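Local coordinates for EAL domain protein (Vibrio cholerae serotype O1, PDB 6IJ2) that degrades the cyclic dinucleotides c-di-GMP and cGAMP as a standalone EAL-domain phosphodiesterase, here bound to 5'-pGpG with calcium ions, at residues L22-F30 with F71-L82. The protein carries 1 engineered substitution. Sequence-based numbering, arbitrary orientation.
Sequences LDFDFTMAF and FDQMCRVKAIAL
Phe26, Met28 and Phe30 meet the helical segment 71-82 from a chain that crosses it: the axis of strand 27-30 passes 7.9 Å from that of the helix, their N-to-C directions 57° apart. With CG set between backbone N and carbonyl carbon (chi1 58°), the Phe26 ring lies between Lys78 and Phe71. On one face rests Lys78, its CE 4.0 Å from the Phe26 ring centroid in a CH-pi contact; on the opposite face is Phe71, whose CE1 comes within 3.7 Å of Phe26 CZ, the ring planes at 48°. A bend at chi4 turns Lys78 NZ to Asp25 OD1, a 3.1 Å salt bridge reached from the syn side but tilted out of the carboxylate plane, and NZ donates a weak bond to Phe26 O. Met28 CE lies 3.5 Å from Cys75 O, while the Phe30 ring presents its edge to Leu82, CZ to CB 3.7 Å. Met28 and Cys75 also pack on guanine of the bound RNA, bordering the nucleotide site. Val48 of strand 41-49 packs on Phe26, and Val59 of helix 56-60 on Phe24 and Phe71. Helix 68-85 links strand 41-49 to the parallel strand 91-96, a beta-alpha-beta crossover of the TIM-barrel-like EAL fold.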
loop_
_atom_site.group_PDB
_atom_site.type_symbol
_atom_site.label_atom_id
_atom_site.label_comp_id
_atom_site.label_asym_id
_atom_site.label_seq_id
_atom_site.Cartn_x
_atom_site.Cartn_y
_atom_site.Cartn_z
ATOM N N LEU A 22 13.462 22.436 -22.694
ATOM C CA LEU A 22 12.408 22.808 -21.755
ATOM C C LEU A 22 12.230 24.321 -21.710
ATOM O O LEU A 22 13.187 25.066 -21.912
ATOM C CB LEU A 22 12.722 22.276 -20.353
ATOM C CG LEU A 22 12.858 20.761 -20.194
ATOM C CD1 LEU A 22 13.342 20.405 -18.797
ATOM C CD2 LEU A 22 11.537 20.079 -20.490
ATOM N N ASP A 23 11.004 24.773 -21.446
ATOM C CA ASP A 23 10.725 26.198 -21.311
ATOM C C ASP A 23 11.008 26.722 -19.910
ATOM O O ASP A 23 10.758 27.903 -19.640
ATOM C CB ASP A 23 9.269 26.497 -21.674
ATOM C CG ASP A 23 8.325 26.267 -20.512
ATOM O OD1 ASP A 23 8.277 25.130 -19.998
ATOM O OD2 ASP A 23 7.645 27.230 -20.100
ATOM N N PHE A 24 11.505 25.871 -19.017
ATOM C CA PHE A 24 11.898 26.271 -17.678
ATOM C C PHE A 24 13.220 25.595 -17.351
ATOM O O PHE A 24 13.589 24.590 -17.962
ATOM C CB PHE A 24 10.834 25.893 -16.636
ATOM C CG PHE A 24 10.535 24.418 -16.583
ATOM C CD1 PHE A 24 9.586 23.859 -17.423
ATOM C CD2 PHE A 24 11.204 23.594 -15.698
ATOM C CE1 PHE A 24 9.312 22.501 -17.380
ATOM C CE2 PHE A 24 10.932 22.232 -15.649
ATOM C CZ PHE A 24 9.985 21.690 -16.493
ATOM N N ASP A 25 13.931 26.151 -16.398
ATOM C CA ASP A 25 15.184 25.589 -15.904
ATOM C C ASP A 25 15.022 25.344 -14.392
ATOM O O ASP A 25 14.107 25.835 -13.787
ATOM C CB ASP A 25 16.383 26.482 -16.195
ATOM C CG ASP A 25 17.677 25.694 -16.325
ATOM O OD1 ASP A 25 17.642 24.468 -16.376
ATOM O OD2 ASP A 25 18.742 26.295 -16.395
ATOM N N PHE A 26 15.959 24.626 -13.791
ATOM C CA PHE A 26 15.896 24.232 -12.388
ATOM C C PHE A 26 17.255 23.657 -12.018
ATOM O O PHE A 26 18.135 23.504 -12.869
ATOM C CB PHE A 26 14.781 23.209 -12.137
ATOM C CG PHE A 26 14.926 21.963 -12.957
ATOM C CD1 PHE A 26 14.473 21.923 -14.265
ATOM C CD2 PHE A 26 15.532 20.840 -12.426
ATOM C CE1 PHE A 26 14.627 20.784 -15.029
ATOM C CE2 PHE A 26 15.677 19.695 -13.184
ATOM C CZ PHE A 26 15.230 19.670 -14.488
ATOM N N THR A 27 17.418 23.338 -10.741
ATOM C CA THR A 27 18.661 22.726 -10.280
ATOM C C THR A 27 18.303 21.751 -9.165
ATOM O O THR A 27 17.141 21.357 -9.029
ATOM C CB THR A 27 19.680 23.811 -9.872
ATOM O OG1 THR A 27 20.946 23.207 -9.585
ATOM C CG2 THR A 27 19.204 24.588 -8.659
ATOM N N MET A 28 19.295 21.365 -8.366
ATOM C CA MET A 28 19.121 20.323 -7.368
ATOM C C MET A 28 19.539 20.799 -5.987
ATOM O O MET A 28 20.468 21.595 -5.833
ATOM C CB MET A 28 19.924 19.066 -7.710
ATOM C CG MET A 28 19.447 18.320 -8.929
ATOM S SD MET A 28 17.853 17.502 -8.659
ATOM C CE MET A 28 17.334 17.423 -10.369
ATOM N N ALA A 29 18.824 20.294 -4.987
ATOM C CA ALA A 29 19.264 20.255 -3.606
ATOM C C ALA A 29 19.630 18.816 -3.266
ATOM O O ALA A 29 19.289 17.881 -3.994
ATOM C CB ALA A 29 18.179 20.774 -2.654
ATOM N N PHE A 30 20.353 18.645 -2.166
ATOM C CA PHE A 30 20.823 17.330 -1.750
ATOM C C PHE A 30 20.566 17.157 -0.263
ATOM O O PHE A 30 20.810 18.070 0.531
ATOM C CB PHE A 30 22.340 17.141 -2.064
ATOM C CG PHE A 30 22.654 17.193 -3.526
ATOM C CD1 PHE A 30 22.548 16.054 -4.311
ATOM C CD2 PHE A 30 23.003 18.392 -4.129
ATOM C CE1 PHE A 30 22.821 16.108 -5.680
ATOM C CE2 PHE A 30 23.271 18.456 -5.488
ATOM C CZ PHE A 30 23.181 17.312 -6.266
ATOM N N PHE A 71 12.272 16.070 -19.119
ATOM C CA PHE A 71 12.469 16.520 -17.746
ATOM C C PHE A 71 13.181 15.458 -16.914
ATOM O O PHE A 71 14.096 15.772 -16.141
ATOM C CB PHE A 71 11.115 16.888 -17.129
ATOM C CG PHE A 71 11.177 17.126 -15.658
ATOM C CD1 PHE A 71 11.716 18.300 -15.161
ATOM C CD2 PHE A 71 10.722 16.169 -14.770
ATOM C CE1 PHE A 71 11.796 18.517 -13.804
ATOM C CE2 PHE A 71 10.798 16.382 -13.417
ATOM C CZ PHE A 71 11.338 17.562 -12.932
ATOM N N ASP A 72 12.780 14.195 -17.071
ATOM C CA ASP A 72 13.418 13.103 -16.344
ATOM C C ASP A 72 14.906 13.024 -16.668
ATOM O O ASP A 72 15.751 12.977 -15.766
ATOM C CB ASP A 72 12.720 11.788 -16.684
ATOM C CG ASP A 72 13.182 10.647 -15.819
ATOM O OD1 ASP A 72 13.023 10.743 -14.584
ATOM O OD2 ASP A 72 13.700 9.654 -16.372
ATOM N N GLN A 73 15.246 13.016 -17.956
ATOM C CA GLN A 73 16.651 12.961 -18.350
ATOM C C GLN A 73 17.425 14.159 -17.810
ATOM O O GLN A 73 18.571 14.017 -17.371
ATOM C CB GLN A 73 16.761 12.880 -19.874
ATOM C CG GLN A 73 16.006 11.701 -20.459
ATOM C CD GLN A 73 16.388 11.399 -21.895
ATOM O OE1 GLN A 73 16.765 10.274 -22.222
ATOM N NE2 GLN A 73 16.282 12.400 -22.764
ATOM N N MET A 74 16.808 15.345 -17.821
ATOM C CA MET A 74 17.471 16.535 -17.296
ATOM C C MET A 74 17.747 16.413 -15.802
ATOM O O MET A 74 18.836 16.773 -15.337
ATOM C CB MET A 74 16.626 17.776 -17.586
ATOM C CG MET A 74 16.792 18.321 -18.994
ATOM S SD MET A 74 17.986 19.670 -19.078
ATOM C CE MET A 74 16.988 21.040 -18.491
ATOM N N CYS A 75 16.771 15.920 -15.030
ATOM C CA CYS A 75 16.989 15.712 -13.596
ATOM C C CYS A 75 18.190 14.819 -13.341
ATOM O O CYS A 75 18.963 15.054 -12.406
ATOM C CB CYS A 75 15.760 15.085 -12.938
ATOM S SG CYS A 75 14.419 16.195 -12.602
ATOM N N ARG A 76 18.340 13.768 -14.143
ATOM C CA ARG A 76 19.436 12.834 -13.932
ATOM C C ARG A 76 20.779 13.488 -14.210
ATOM O O ARG A 76 21.722 13.330 -13.431
ATOM C CB ARG A 76 19.240 11.605 -14.810
ATOM C CG ARG A 76 18.004 10.803 -14.407
ATOM C CD ARG A 76 17.802 9.634 -15.323
ATOM N NE ARG A 76 16.587 8.912 -14.990
ATOM C CZ ARG A 76 16.371 7.643 -15.311
ATOM N NH1 ARG A 76 17.306 6.964 -15.964
ATOM N NH2 ARG A 76 15.232 7.054 -14.968
ATOM N N VAL A 77 20.877 14.244 -15.304
ATOM C CA VAL A 77 22.148 14.839 -15.694
ATOM C C VAL A 77 22.555 15.942 -14.723
ATOM O O VAL A 77 23.732 16.058 -14.352
ATOM C CB VAL A 77 22.065 15.359 -17.140
ATOM C CG1 VAL A 77 23.328 16.116 -17.493
ATOM C CG2 VAL A 77 21.849 14.205 -18.106
ATOM N N LYS A 78 21.602 16.782 -14.312
ATOM C CA LYS A 78 21.914 17.858 -13.374
ATOM C C LYS A 78 22.355 17.306 -12.026
ATOM O O LYS A 78 23.282 17.839 -11.401
ATOM C CB LYS A 78 20.702 18.769 -13.193
ATOM C CG LYS A 78 20.353 19.604 -14.406
ATOM C CD LYS A 78 19.047 20.345 -14.173
ATOM C CE LYS A 78 18.724 21.280 -15.327
ATOM N NZ LYS A 78 19.687 22.411 -15.431
ATOM N N ALA A 79 21.690 16.246 -11.554
ATOM C CA ALA A 79 22.049 15.647 -10.271
ATOM C C ALA A 79 23.450 15.057 -10.318
ATOM O O ALA A 79 24.254 15.251 -9.398
ATOM C CB ALA A 79 21.039 14.565 -9.887
ATOM N N ILE A 80 23.760 14.329 -11.391
ATOM C CA ILE A 80 25.087 13.736 -11.529
ATOM C C ILE A 80 26.147 14.822 -11.681
ATOM O O ILE A 80 27.223 14.750 -11.071
ATOM C CB ILE A 80 25.097 12.745 -12.710
ATOM C CG1 ILE A 80 24.187 11.547 -12.409
ATOM C CG2 ILE A 80 26.528 12.302 -13.057
ATOM C CD1 ILE A 80 23.928 10.665 -13.608
ATOM N N ALA A 81 25.857 15.858 -12.474
ATOM C CA ALA A 81 26.844 16.913 -12.706
ATOM C C ALA A 81 27.136 17.695 -11.432
ATOM O O ALA A 81 28.300 18.005 -11.141
ATOM C CB ALA A 81 26.361 17.854 -13.807
ATOM N N LEU A 82 26.096 18.022 -10.659
ATOM C CA LEU A 82 26.304 18.766 -9.421
ATOM C C LEU A 82 27.015 17.915 -8.387
ATOM O O LEU A 82 27.911 18.399 -7.690
ATOM C CB LEU A 82 24.971 19.251 -8.853
ATOM C CG LEU A 82 24.591 20.718 -9.010
ATOM C CD1 LEU A 82 23.170 20.953 -8.473
ATOM C CD2 LEU A 82 25.588 21.638 -8.322
#